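Long-range contacts in tail spike protein gp49 (Pseudomonas phage LKA1, PDB 4RU4), which cleaves the O-specific polysaccharide of Pseudomonas as the lyase of the phage tailspike, probably opening the way to the cell surface during entry: residues B[519-524]-B[591-596]; B[556-561]-B[584-589]; B[513-518]-B[536-541]; B[461-466]-B[491-496]. All coordinates share one frame; numbering follows the deposited sequence.

Along the chain, contact 4 comes first and closes before the other three open; it belongs to the pectin lyase-like part, whereas contacts 1, 2 and 3 lie in the Ig-like domain. Strand 510-522 serves contacts 1 and 3, whose centres are about 17 Å apart, and pairs with strand 590-600 in contact 1. Contact 2 is nested within the loop closed by contact 1, at about 13 Å between centres. Contacts 3 and 4, about 14 Å between centres, touch through Arg537 and the 491-496 loop. They thus trace a continuous path from the beta-helix to the loops of contact 2, whose centre is about 41 Å from that of contact 4, with the second subunit touching every one.

Contact 1: B[519-524]-B[591-596]; sequences VQVTTA and NQLNWQ
An antiparallel strand pair of the Ig-like domain joins 519-522 to 591-596. Val519 and Leu593 form a hydrogen-bonded pair, Val519 N giving to Leu593 O at 2.8 Å in a nearly straight bond (177°), while Leu593 N donates in turn to Val519 O. Val521 and Asn591 make the next such pair. Here Val521 O is gripped twice by one residue: Asn591 N reaches it at 2.8 Å, and Asn591 ND2 adds a weak bond at 3.4 Å. With chi1 at -53°, Asn591 CG lies beside its own backbone N, which lets the side-chain amide swing back toward that same carbonyl. The other end of this amide, OD1, is held by Lys550, and ND2 also rests against the methyl CG2 of Thr523. Between the two pairs, Gln520 faces Gln592 in a non-hydrogen-bonded pair; their amide planes are turned 50° apart, and the Gln520 CA-H points at Asn591 O. On the sheet face that Val519, Val521 and Leu593 share with Asn591, Val521 CG1 meets Leu593 CD1 at 3.9 Å, the two side chains lying roughly perpendicular. Val519 CG2 comes obliquely to the pyrrole side of the Trp595 indole, 3.9 Å from both Trp595 CD1 and Trp595 NE1. Leu575 of strand 572-578 and Ala532 of strand 529-535 pack against these apolar groups. A mainly aliphatic and aromatic inner face, backed by further strands, is characteristic of the hydrophobic core of an Ig-like beta-sandwich.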
loop_
_atom_site.group_PDB
_atom_site.type_symbol
_atom_site.label_atom_id
_atom_site.label_comp_id
_atom_site.label_asym_id
_atom_site.label_seq_id
_atom_site.Cartn_x
_atom_site.Cartn_y
_atom_site.Cartn_z
ATOM N N VAL B 519 -3.620 -44.014 -0.778
ATOM C CA VAL B 519 -4.429 -44.961 -1.545
ATOM C C VAL B 519 -4.355 -46.369 -0.952
ATOM O O VAL B 519 -3.271 -46.937 -0.804
ATOM C CB VAL B 519 -3.990 -44.985 -3.032
ATOM C CG1 VAL B 519 -4.743 -46.089 -3.806
ATOM C CG2 VAL B 519 -4.206 -43.613 -3.669
ATOM N N GLN B 520 -5.505 -46.925 -0.588
ATOM C CA GLN B 520 -5.513 -48.243 0.021
ATOM C C GLN B 520 -5.352 -49.322 -1.048
ATOM O O GLN B 520 -5.965 -49.235 -2.117
ATOM C CB GLN B 520 -6.794 -48.479 0.815
ATOM C CG GLN B 520 -6.854 -49.859 1.414
ATOM C CD GLN B 520 -8.016 -50.014 2.343
ATOM O OE1 GLN B 520 -7.960 -49.596 3.494
ATOM N NE2 GLN B 520 -9.089 -50.588 1.845
ATOM N N VAL B 521 -4.511 -50.322 -0.777
ATOM C CA VAL B 521 -4.431 -51.514 -1.625
ATOM C C VAL B 521 -4.537 -52.766 -0.751
ATOM O O VAL B 521 -4.086 -52.771 0.373
ATOM C CB VAL B 521 -3.132 -51.587 -2.476
ATOM C CG1 VAL B 521 -3.028 -50.380 -3.424
ATOM C CG2 VAL B 521 -1.869 -51.697 -1.588
ATOM N N THR B 522 -5.139 -53.815 -1.287
ATOM C CA THR B 522 -5.216 -55.090 -0.581
ATOM C C THR B 522 -4.415 -56.127 -1.356
ATOM O O THR B 522 -4.615 -56.317 -2.574
ATOM C CB THR B 522 -6.669 -55.550 -0.447
ATOM O OG1 THR B 522 -7.421 -54.521 0.214
ATOM C CG2 THR B 522 -6.760 -56.867 0.351
ATOM N N THR B 523 -3.483 -56.775 -0.667
ATOM C CA THR B 523 -2.700 -57.824 -1.301
ATOM C C THR B 523 -3.569 -59.042 -1.685
ATOM O O THR B 523 -4.658 -59.251 -1.145
ATOM C CB THR B 523 -1.516 -58.247 -0.413
ATOM O OG1 THR B 523 -1.992 -58.623 0.887
ATOM C CG2 THR B 523 -0.530 -57.079 -0.279
ATOM N N ALA B 524 -3.101 -59.811 -2.660
ATOM C CA ALA B 524 -3.742 -61.083 -2.998
ATOM C C ALA B 524 -2.738 -62.202 -2.773
ATOM O O ALA B 524 -1.556 -62.029 -3.071
ATOM C CB ALA B 524 -4.213 -61.081 -4.456
ATOM N N ASN B 591 -3.119 -52.130 2.943
ATOM C CA ASN B 591 -1.912 -51.334 3.074
ATOM C C ASN B 591 -2.274 -49.952 2.560
ATOM O O ASN B 591 -3.100 -49.832 1.651
ATOM C CB ASN B 591 -0.790 -51.882 2.190
ATOM C CG ASN B 591 -0.527 -53.361 2.416
ATOM O OD1 ASN B 591 0.456 -53.742 3.062
ATOM N ND2 ASN B 591 -1.408 -54.208 1.876
ATOM N N GLN B 592 -1.663 -48.906 3.113
ATOM C CA GLN B 592 -1.878 -47.558 2.595
ATOM C C GLN B 592 -0.648 -47.112 1.805
ATOM O O GLN B 592 0.443 -46.986 2.380
ATOM C CB GLN B 592 -2.133 -46.566 3.748
ATOM C CG GLN B 592 -3.374 -46.845 4.574
ATOM C CD GLN B 592 -4.668 -46.686 3.774
ATOM O OE1 GLN B 592 -4.693 -46.030 2.750
ATOM N NE2 GLN B 592 -5.729 -47.292 4.243
ATOM N N LEU B 593 -0.815 -46.893 0.502
ATOM C CA LEU B 593 0.246 -46.336 -0.322
ATOM C C LEU B 593 0.159 -44.799 -0.280
ATOM O O LEU B 593 -0.779 -44.204 -0.807
ATOM C CB LEU B 593 0.183 -46.881 -1.765
ATOM C CG LEU B 593 0.324 -48.414 -1.852
ATOM C CD1 LEU B 593 0.535 -48.873 -3.315
ATOM C CD2 LEU B 593 1.470 -48.896 -0.957
ATOM N N ASN B 594 1.108 -44.184 0.417
ATOM C CA ASN B 594 1.178 -42.729 0.579
ATOM C C ASN B 594 2.032 -42.164 -0.556
ATOM O O ASN B 594 3.244 -42.420 -0.623
ATOM C CB ASN B 594 1.877 -42.372 1.899
ATOM C CG ASN B 594 1.049 -42.703 3.140
ATOM O OD1 ASN B 594 0.865 -41.846 3.999
ATOM N ND2 ASN B 594 0.557 -43.951 3.242
ATOM N N TRP B 595 1.417 -41.419 -1.465
ATOM C CA TRP B 595 2.137 -40.986 -2.667
ATOM C C TRP B 595 2.144 -39.482 -2.715
ATOM O O TRP B 595 1.253 -38.816 -2.144
ATOM C CB TRP B 595 1.457 -41.548 -3.937
ATOM C CG TRP B 595 0.115 -40.883 -4.193
ATOM C CD1 TRP B 595 -1.089 -41.277 -3.690
ATOM C CD2 TRP B 595 -0.141 -39.706 -4.978
ATOM N NE1 TRP B 595 -2.089 -40.425 -4.110
ATOM C CE2 TRP B 595 -1.535 -39.446 -4.897
ATOM C CE3 TRP B 595 0.672 -38.836 -5.722
ATOM C CZ2 TRP B 595 -2.144 -38.368 -5.555
ATOM C CZ3 TRP B 595 0.076 -37.757 -6.374
ATOM C CH2 TRP B 595 -1.334 -37.532 -6.281
ATOM N N GLN B 596 3.149 -38.924 -3.381
ATOM C CA GLN B 596 3.133 -37.496 -3.651
ATOM C C GLN B 596 4.012 -37.163 -4.850
ATOM O O GLN B 596 4.876 -37.947 -5.243
ATOM C CB GLN B 596 3.548 -36.692 -2.418
ATOM C CG GLN B 596 5.023 -36.842 -2.013
ATOM C CD GLN B 596 5.225 -36.342 -0.612
ATOM O OE1 GLN B 596 4.747 -36.949 0.341
ATOM N NE2 GLN B 596 5.854 -35.184 -0.481
#

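Contact 2: B[556-561]-B[584-589]; sequences AGNRVG and NFSSAV
Phe585 overlaps Ala556 with one border of its ring, Phe585 CD1 lying 3.6 Å from Ala556 CB in an oblique approach. The same methyl is met by Val589 CG2 at 3.7 Å, which wedges it between a ring and a branched aliphatic. Arg559 O sits at the ring edge, in its plane, 3.7 Å from Phe585 CE1. A polar joint lies beside this apolar one. Asn558, its CG held between backbone N and carbonyl carbon (chi1 64°), uses both ends of its amide: ND2 gives to Asn584 O at 2.9 Å with a fairly straight N-H (159°), and OD1 accepts from Ser586 N, also at 2.9 Å, with that donor well above the amide plane. Two bonds to main chain on either side of Phe585 fix the rotation of the amide. Gly557, with positive phi, passes close to Ser586 and Ser587, its CA 3.2 Å from Ser587 OG, a closeness that the missing side chain permits. Ser587 N is buried here with no partner. Arg559 turns back to bond Asn558 O through NH1, while NH2 forms a salt bridge with Asp581. Two irregular loops fastened by an asparagine amide and the buried Phe585 ring form this strand-connecting end of the Ig-like beta-sandwich.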
loop_
_atom_site.group_PDB
_atom_site.type_symbol
_atom_site.label_atom_id
_atom_site.label_comp_id
_atom_site.label_asym_id
_atom_site.label_seq_id
_atom_site.Cartn_x
_atom_site.Cartn_y
_atom_site.Cartn_z
ATOM N N ALA B 556 2.625 -58.208 5.261
ATOM C CA ALA B 556 1.408 -58.745 4.681
ATOM C C ALA B 556 1.538 -60.275 4.613
ATOM O O ALA B 556 1.759 -60.855 3.538
ATOM C CB ALA B 556 1.159 -58.139 3.300
ATOM N N GLY B 557 1.422 -60.923 5.771
ATOM C CA GLY B 557 1.718 -62.339 5.880
ATOM C C GLY B 557 3.222 -62.583 5.916
ATOM O O GLY B 557 3.842 -62.617 6.993
ATOM N N ASN B 558 3.819 -62.722 4.735
ATOM C CA ASN B 558 5.226 -63.104 4.619
ATOM C C ASN B 558 6.201 -62.021 4.127
ATOM O O ASN B 558 7.414 -62.246 4.128
ATOM C CB ASN B 558 5.339 -64.306 3.671
ATOM C CG ASN B 558 4.908 -63.964 2.254
ATOM O OD1 ASN B 558 4.152 -63.013 2.039
ATOM N ND2 ASN B 558 5.367 -64.754 1.276
ATOM N N ARG B 559 5.677 -60.887 3.654
ATOM C CA ARG B 559 6.490 -59.825 3.030
ATOM C C ARG B 559 5.923 -58.453 3.374
ATOM O O ARG B 559 4.702 -58.294 3.528
ATOM C CB ARG B 559 6.515 -59.950 1.494
ATOM C CG ARG B 559 7.212 -61.223 0.935
ATOM C CD ARG B 559 8.728 -61.141 1.131
ATOM N NE ARG B 559 9.464 -62.270 0.549
ATOM C CZ ARG B 559 9.578 -63.478 1.106
ATOM N NH1 ARG B 559 8.999 -63.749 2.272
ATOM N NH2 ARG B 559 10.270 -64.422 0.486
ATOM N N VAL B 560 6.808 -57.468 3.472
ATOM C CA VAL B 560 6.407 -56.067 3.622
ATOM C C VAL B 560 5.936 -55.503 2.280
ATOM O O VAL B 560 4.884 -54.877 2.187
ATOM C CB VAL B 560 7.571 -55.198 4.100
ATOM C CG1 VAL B 560 7.088 -53.752 4.302
ATOM C CG2 VAL B 560 8.120 -55.741 5.386
ATOM N N GLY B 561 6.735 -55.739 1.247
ATOM C CA GLY B 561 6.489 -55.174 -0.054
ATOM C C GLY B 561 7.221 -53.860 -0.251
ATOM O O GLY B 561 7.389 -53.068 0.684
ATOM N N ASN B 584 4.916 -64.700 -3.906
ATOM C CA ASN B 584 3.569 -64.231 -3.609
ATOM C C ASN B 584 3.399 -63.799 -2.163
ATOM O O ASN B 584 3.940 -64.430 -1.272
ATOM C CB ASN B 584 2.545 -65.325 -3.901
ATOM C CG ASN B 584 2.399 -65.617 -5.385
ATOM O OD1 ASN B 584 2.759 -64.802 -6.232
ATOM N ND2 ASN B 584 1.867 -66.787 -5.702
ATOM N N PHE B 585 2.635 -62.730 -1.934
ATOM C CA PHE B 585 2.143 -62.417 -0.599
ATOM C C PHE B 585 1.352 -63.622 -0.049
ATOM O O PHE B 585 0.635 -64.313 -0.791
ATOM C CB PHE B 585 1.225 -61.197 -0.649
ATOM C CG PHE B 585 1.945 -59.892 -0.825
ATOM C CD1 PHE B 585 2.596 -59.286 0.252
ATOM C CD2 PHE B 585 1.945 -59.253 -2.058
ATOM C CE1 PHE B 585 3.252 -58.064 0.083
ATOM C CE2 PHE B 585 2.597 -58.038 -2.234
ATOM C CZ PHE B 585 3.232 -57.440 -1.160
ATOM N N SER B 586 1.474 -63.882 1.242
ATOM C CA SER B 586 0.806 -65.046 1.823
ATOM C C SER B 586 -0.512 -64.709 2.540
ATOM O O SER B 586 -1.266 -65.618 2.904
ATOM C CB SER B 586 1.757 -65.811 2.757
ATOM O OG SER B 586 2.103 -65.040 3.904
ATOM N N SER B 587 -0.784 -63.413 2.732
ATOM C CA SER B 587 -2.035 -62.922 3.330
ATOM C C SER B 587 -2.672 -61.829 2.467
ATOM O O SER B 587 -1.960 -61.065 1.829
ATOM C CB SER B 587 -1.776 -62.310 4.709
ATOM O OG SER B 587 -1.320 -63.302 5.602
ATOM N N ALA B 588 -4.001 -61.753 2.467
ATOM C CA ALA B 588 -4.712 -60.662 1.797
ATOM C C ALA B 588 -5.120 -59.613 2.827
ATOM O O ALA B 588 -6.104 -59.805 3.555
ATOM C CB ALA B 588 -5.951 -61.211 1.073
ATOM N N VAL B 589 -4.365 -58.511 2.897
ATOM C CA VAL B 589 -4.587 -57.462 3.904
ATOM C C VAL B 589 -4.401 -56.070 3.325
ATOM O O VAL B 589 -3.768 -55.897 2.285
ATOM C CB VAL B 589 -3.637 -57.594 5.129
ATOM C CG1 VAL B 589 -3.908 -58.918 5.899
ATOM C CG2 VAL B 589 -2.200 -57.532 4.698
#

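Contact 3: B[513-518]-B[536-541]; sequences PVLGGR and FRYIYP
The first torsions of Leu515 (chi1 -70°) and Tyr540 (chi1 -68°) both place CG opposite the carbonyl carbon, and the two side chains then run antiparallel alongside each other. Tyr540 thereby delivers its hydroxyl to the strand backbone: OH donates to Pro513 O at 2.8 Å, the donor tilted 20° from the carbonyl plane. Pro513 O also lies at the edge of the ring, in its plane, 3.2 Å from Tyr540 CE1. Leu515 supplies the apolar half. Its CD1 is set among several groups at once, 3.7 Å from Tyr538 CD2, 4.0 Å from Phe536 CB and 4.1 Å from Tyr540 CE2, while Leu515 CD2 lies 3.8 Å from Tyr538 CE2. Tyr538 meets the leucine at about a right angle. One face of its ring is overlaid near the rim by Arg537 CB, and the extended arginine chain carries NE round to Tyr538 OH at 3.0 Å, with the oxygen close to the guanidinium plane. This hydroxyl has a further partner in the C-terminal carboxylate of Val602 of the second subunit, and Arg537 NH2 bonds Leu492 O. Nearby cationic and anionic groups would be expected to polarise Tyr538 OH. The chemistry thus implies a division of labour: Leu515 fills the space between the aromatic side chains, Tyr540 ties the loop to the strand through one carbonyl, and Tyr538 and Arg537 extend the polar network toward the neighbouring chain.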
loop_
_atom_site.group_PDB
_atom_site.type_symbol
_atom_site.label_atom_id
_atom_site.label_comp_id
_atom_site.label_asym_id
_atom_site.label_seq_id
_atom_site.Cartn_x
_atom_site.Cartn_y
_atom_site.Cartn_z
ATOM N N PRO B 513 3.647 -27.246 -7.933
ATOM C CA PRO B 513 3.042 -27.558 -6.627
ATOM C C PRO B 513 3.015 -29.057 -6.348
ATOM O O PRO B 513 3.026 -29.859 -7.289
ATOM C CB PRO B 513 1.597 -27.049 -6.767
ATOM C CG PRO B 513 1.618 -26.066 -7.930
ATOM C CD PRO B 513 2.710 -26.549 -8.841
ATOM N N VAL B 514 2.935 -29.407 -5.068
ATOM C CA VAL B 514 2.876 -30.795 -4.616
ATOM C C VAL B 514 1.430 -31.300 -4.599
ATOM O O VAL B 514 0.522 -30.598 -4.155
ATOM C CB VAL B 514 3.478 -30.930 -3.185
ATOM C CG1 VAL B 514 3.498 -32.388 -2.719
ATOM C CG2 VAL B 514 4.881 -30.331 -3.167
ATOM N N LEU B 515 1.231 -32.521 -5.077
ATOM C CA LEU B 515 -0.051 -33.193 -4.961
ATOM C C LEU B 515 0.257 -34.529 -4.312
ATOM O O LEU B 515 1.365 -35.028 -4.455
ATOM C CB LEU B 515 -0.671 -33.423 -6.337
ATOM C CG LEU B 515 -1.136 -32.134 -7.018
ATOM C CD1 LEU B 515 -1.558 -32.408 -8.468
ATOM C CD2 LEU B 515 -2.284 -31.521 -6.202
ATOM N N GLY B 516 -0.711 -35.109 -3.611
ATOM C CA GLY B 516 -0.463 -36.369 -2.919
ATOM C C GLY B 516 -1.682 -36.919 -2.214
ATOM O O GLY B 516 -2.719 -36.269 -2.166
ATOM N N GLY B 517 -1.573 -38.131 -1.680
ATOM C CA GLY B 517 -2.715 -38.737 -1.012
ATOM C C GLY B 517 -2.365 -40.108 -0.479
ATOM O O GLY B 517 -1.203 -40.560 -0.589
ATOM N N ARG B 518 -3.360 -40.767 0.107
ATOM C CA ARG B 518 -3.201 -42.104 0.667
ATOM C C ARG B 518 -4.168 -43.022 -0.074
ATOM O O ARG B 518 -5.382 -42.818 -0.021
ATOM C CB ARG B 518 -3.490 -42.114 2.179
ATOM C CG ARG B 518 -2.534 -41.216 3.002
ATOM C CD ARG B 518 -3.087 -40.843 4.370
ATOM N NE ARG B 518 -3.482 -42.000 5.175
ATOM C CZ ARG B 518 -2.713 -42.587 6.087
ATOM N NH1 ARG B 518 -1.480 -42.144 6.308
ATOM N NH2 ARG B 518 -3.175 -43.629 6.776
ATOM N N PHE B 536 -3.380 -37.318 -11.447
ATOM C CA PHE B 536 -3.105 -36.108 -10.673
ATOM C C PHE B 536 -4.206 -35.063 -10.865
ATOM O O PHE B 536 -4.736 -34.892 -11.980
ATOM C CB PHE B 536 -1.782 -35.476 -11.100
ATOM C CG PHE B 536 -0.585 -36.406 -11.023
ATOM C CD1 PHE B 536 -0.453 -37.336 -9.995
ATOM C CD2 PHE B 536 0.408 -36.344 -11.999
ATOM C CE1 PHE B 536 0.670 -38.176 -9.934
ATOM C CE2 PHE B 536 1.511 -37.179 -11.948
ATOM C CZ PHE B 536 1.644 -38.101 -10.916
ATOM N N ARG B 537 -4.506 -34.337 -9.787
ATOM C CA ARG B 537 -5.473 -33.253 -9.844
ATOM C C ARG B 537 -5.066 -32.216 -10.885
ATOM O O ARG B 537 -5.925 -31.647 -11.548
ATOM C CB ARG B 537 -5.592 -32.581 -8.486
ATOM C CG ARG B 537 -6.667 -31.470 -8.416
ATOM C CD ARG B 537 -6.601 -30.745 -7.032
ATOM N NE ARG B 537 -7.527 -29.605 -6.995
ATOM C CZ ARG B 537 -8.816 -29.722 -6.701
ATOM N NH1 ARG B 537 -9.325 -30.917 -6.394
ATOM N NH2 ARG B 537 -9.594 -28.653 -6.704
ATOM N N TYR B 538 -3.757 -31.949 -10.991
ATOM C CA TYR B 538 -3.213 -31.051 -12.008
ATOM C C TYR B 538 -2.253 -31.812 -12.927
ATOM O O TYR B 538 -1.541 -32.708 -12.489
ATOM C CB TYR B 538 -2.447 -29.877 -11.361
ATOM C CG TYR B 538 -3.217 -29.232 -10.225
ATOM C CD1 TYR B 538 -4.584 -28.981 -10.345
ATOM C CD2 TYR B 538 -2.595 -28.901 -9.032
ATOM C CE1 TYR B 538 -5.308 -28.418 -9.296
ATOM C CE2 TYR B 538 -3.316 -28.323 -7.964
ATOM C CZ TYR B 538 -4.665 -28.096 -8.113
ATOM O OH TYR B 538 -5.388 -27.542 -7.086
ATOM N N ILE B 539 -2.200 -31.414 -14.192
ATOM C CA ILE B 539 -1.239 -31.988 -15.112
ATOM C C ILE B 539 0.076 -31.189 -15.067
ATOM O O ILE B 539 0.079 -29.971 -15.246
ATOM C CB ILE B 539 -1.805 -31.987 -16.548
ATOM C CG1 ILE B 539 -3.090 -32.824 -16.608
ATOM C CG2 ILE B 539 -0.753 -32.497 -17.535
ATOM C CD1 ILE B 539 -3.974 -32.490 -17.774
ATOM N N TYR B 540 1.189 -31.885 -14.836
ATOM C CA TYR B 540 2.514 -31.266 -14.769
ATOM C C TYR B 540 3.117 -31.048 -16.170
ATOM O O TYR B 540 2.682 -31.677 -17.136
ATOM C CB TYR B 540 3.462 -32.134 -13.912
ATOM C CG TYR B 540 3.096 -32.164 -12.446
ATOM C CD1 TYR B 540 3.553 -31.166 -11.576
ATOM C CD2 TYR B 540 2.288 -33.191 -11.926
ATOM C CE1 TYR B 540 3.215 -31.176 -10.233
ATOM C CE2 TYR B 540 1.925 -33.212 -10.573
ATOM C CZ TYR B 540 2.417 -32.203 -9.723
ATOM O OH TYR B 540 2.081 -32.211 -8.381
ATOM N N PRO B 541 4.113 -30.142 -16.290
ATOM C CA PRO B 541 4.747 -29.949 -17.605
ATOM C C PRO B 541 5.556 -31.151 -18.068
ATOM O O PRO B 541 5.793 -31.283 -19.263
ATOM C CB PRO B 541 5.682 -28.741 -17.401
ATOM C CG PRO B 541 5.276 -28.116 -16.084
ATOM C CD PRO B 541 4.625 -29.213 -15.268
#

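Contact 4: B[461-466]-B[491-496]; sequences IDVGSL and GLPSGI
The pyrrolidine ring of Pro493 is met along its rim rather than squarely over a face: Val463 CG2 comes to the CG-CD side, 3.8 Å from Pro493 CD, and Gly464 O and Leu466 CB approach the same CG corner from further off. Next to it, Leu492 turns one methyl between two partners, its CD2 lying 3.8 Å from Ile461 CD1 and 4.1 Å from Leu466 CD2. Leu466 is also touched by Ile496, whose CG2 is 3.9 Å from Leu466 CB. In Ile496 this methyl stands opposite the carbonyl carbon while CG1 takes the place between backbone N and carbonyl (chi1 69°), so that the shorter branch faces Leu466. The main chains approach closely at Gly491, whose CA-H points at Ile461 O in a nearly straight contact (165°); Gly491, with no side chain, lets them come this close. Polar backbone atoms are linked through water. Water 1 accepts from Val463 N at 3.0 Å and bonds Gly491 O at 2.7 Å; water 2 bonds Leu466 O at 2.8 Å and, weakly, Gly495 O. Pro493 to Ile496 form a type II beta turn with Gly495 at its third position. Leu440, against Ile461 and Leu466, and Val469, against Leu492 and Ile496, continue the apolar cluster. Aliphatic side chains stacked between successive coils, with loops between their strands, are characteristic of the right-handed parallel beta-helix of pectin lyase-like proteins.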
loop_
_atom_site.group_PDB
_atom_site.type_symbol
_atom_site.label_atom_id
_atom_site.label_comp_id
_atom_site.label_asym_id
_atom_site.label_seq_id
_atom_site.Cartn_x
_atom_site.Cartn_y
_atom_site.Cartn_z
ATOM N N ILE B 461 -7.440 -17.819 -6.452
ATOM C CA ILE B 461 -8.146 -17.788 -7.726
ATOM C C ILE B 461 -9.591 -18.255 -7.541
ATOM O O ILE B 461 -9.870 -19.182 -6.771
ATOM C CB ILE B 461 -7.392 -18.679 -8.732
ATOM C CG1 ILE B 461 -5.960 -18.139 -8.904
ATOM C CG2 ILE B 461 -8.134 -18.799 -10.058
ATOM C CD1 ILE B 461 -4.930 -19.216 -9.332
ATOM N N ASP B 462 -10.511 -17.598 -8.230
ATOM C CA ASP B 462 -11.917 -17.963 -8.148
ATOM C C ASP B 462 -12.447 -18.091 -9.576
ATOM O O ASP B 462 -12.721 -17.078 -10.209
ATOM C CB ASP B 462 -12.656 -16.855 -7.391
ATOM C CG ASP B 462 -14.125 -17.158 -7.169
ATOM O OD1 ASP B 462 -14.684 -18.059 -7.805
ATOM O OD2 ASP B 462 -14.740 -16.486 -6.332
ATOM N N VAL B 463 -12.593 -19.326 -10.072
ATOM C CA VAL B 463 -13.066 -19.569 -11.440
ATOM C C VAL B 463 -14.169 -20.624 -11.473
ATOM O O VAL B 463 -14.390 -21.337 -10.474
ATOM C CB VAL B 463 -11.906 -20.098 -12.352
ATOM C CG1 VAL B 463 -10.824 -19.057 -12.514
ATOM C CG2 VAL B 463 -11.303 -21.415 -11.787
ATOM N N GLY B 464 -14.869 -20.696 -12.610
ATOM C CA GLY B 464 -15.701 -21.832 -12.956
ATOM C C GLY B 464 -14.796 -22.821 -13.678
ATOM O O GLY B 464 -14.105 -23.610 -13.040
ATOM N N SER B 465 -14.772 -22.767 -15.008
ATOM C CA SER B 465 -13.829 -23.589 -15.768
ATOM C C SER B 465 -12.487 -22.867 -15.927
ATOM O O SER B 465 -12.404 -21.630 -15.833
ATOM C CB SER B 465 -14.400 -23.935 -17.142
ATOM O OG SER B 465 -15.623 -24.610 -16.986
ATOM N N LEU B 466 -11.445 -23.655 -16.175
ATOM C CA LEU B 466 -10.120 -23.144 -16.465
ATOM C C LEU B 466 -9.399 -24.243 -17.223
ATOM O O LEU B 466 -9.643 -25.426 -16.979
ATOM C CB LEU B 466 -9.359 -22.815 -15.171
ATOM C CG LEU B 466 -7.948 -22.253 -15.296
ATOM C CD1 LEU B 466 -7.951 -20.910 -16.075
ATOM C CD2 LEU B 466 -7.339 -22.078 -13.879
ATOM N N GLY B 491 -7.640 -22.275 -4.977
ATOM C CA GLY B 491 -8.814 -22.248 -5.819
ATOM C C GLY B 491 -8.721 -22.873 -7.207
ATOM O O GLY B 491 -9.612 -22.669 -8.021
ATOM N N LEU B 492 -7.643 -23.608 -7.492
ATOM C CA LEU B 492 -7.509 -24.261 -8.784
ATOM C C LEU B 492 -8.447 -25.447 -8.815
ATOM O O LEU B 492 -8.473 -26.258 -7.863
ATOM C CB LEU B 492 -6.078 -24.771 -8.994
ATOM C CG LEU B 492 -4.993 -23.708 -9.133
ATOM C CD1 LEU B 492 -3.605 -24.374 -9.206
ATOM C CD2 LEU B 492 -5.279 -22.822 -10.361
ATOM N N PRO B 493 -9.229 -25.570 -9.893
ATOM C CA PRO B 493 -10.104 -26.734 -9.968
ATOM C C PRO B 493 -9.362 -27.952 -10.529
ATOM O O PRO B 493 -8.290 -27.822 -11.141
ATOM C CB PRO B 493 -11.208 -26.274 -10.922
ATOM C CG PRO B 493 -10.539 -25.340 -11.831
ATOM C CD PRO B 493 -9.444 -24.641 -11.016
ATOM N N SER B 494 -9.917 -29.139 -10.312
ATOM C CA SER B 494 -9.264 -30.348 -10.803
ATOM C C SER B 494 -9.254 -30.398 -12.339
ATOM O O SER B 494 -10.155 -29.879 -13.011
ATOM C CB SER B 494 -9.916 -31.608 -10.210
ATOM O OG SER B 494 -11.236 -31.778 -10.691
ATOM N N GLY B 495 -8.211 -30.999 -12.892
ATOM C CA GLY B 495 -8.125 -31.182 -14.334
ATOM C C GLY B 495 -7.311 -30.140 -15.074
ATOM O O GLY B 495 -6.995 -30.336 -16.251
ATOM N N ILE B 496 -6.949 -29.046 -14.409
ATOM C CA ILE B 496 -6.157 -28.007 -15.098
ATOM C C ILE B 496 -4.720 -28.453 -15.425
ATOM O O ILE B 496 -4.215 -29.426 -14.876
ATOM C CB ILE B 496 -6.215 -26.618 -14.357
ATOM C CG1 ILE B 496 -5.478 -26.603 -13.001
ATOM C CG2 ILE B 496 -7.695 -26.203 -14.161
ATOM C CD1 ILE B 496 -3.920 -26.505 -13.024
HETATM O O HOH W 1 -11.991 -21.469 -8.066
HETATM O O HOH W 2 -8.992 -28.132 -17.402
#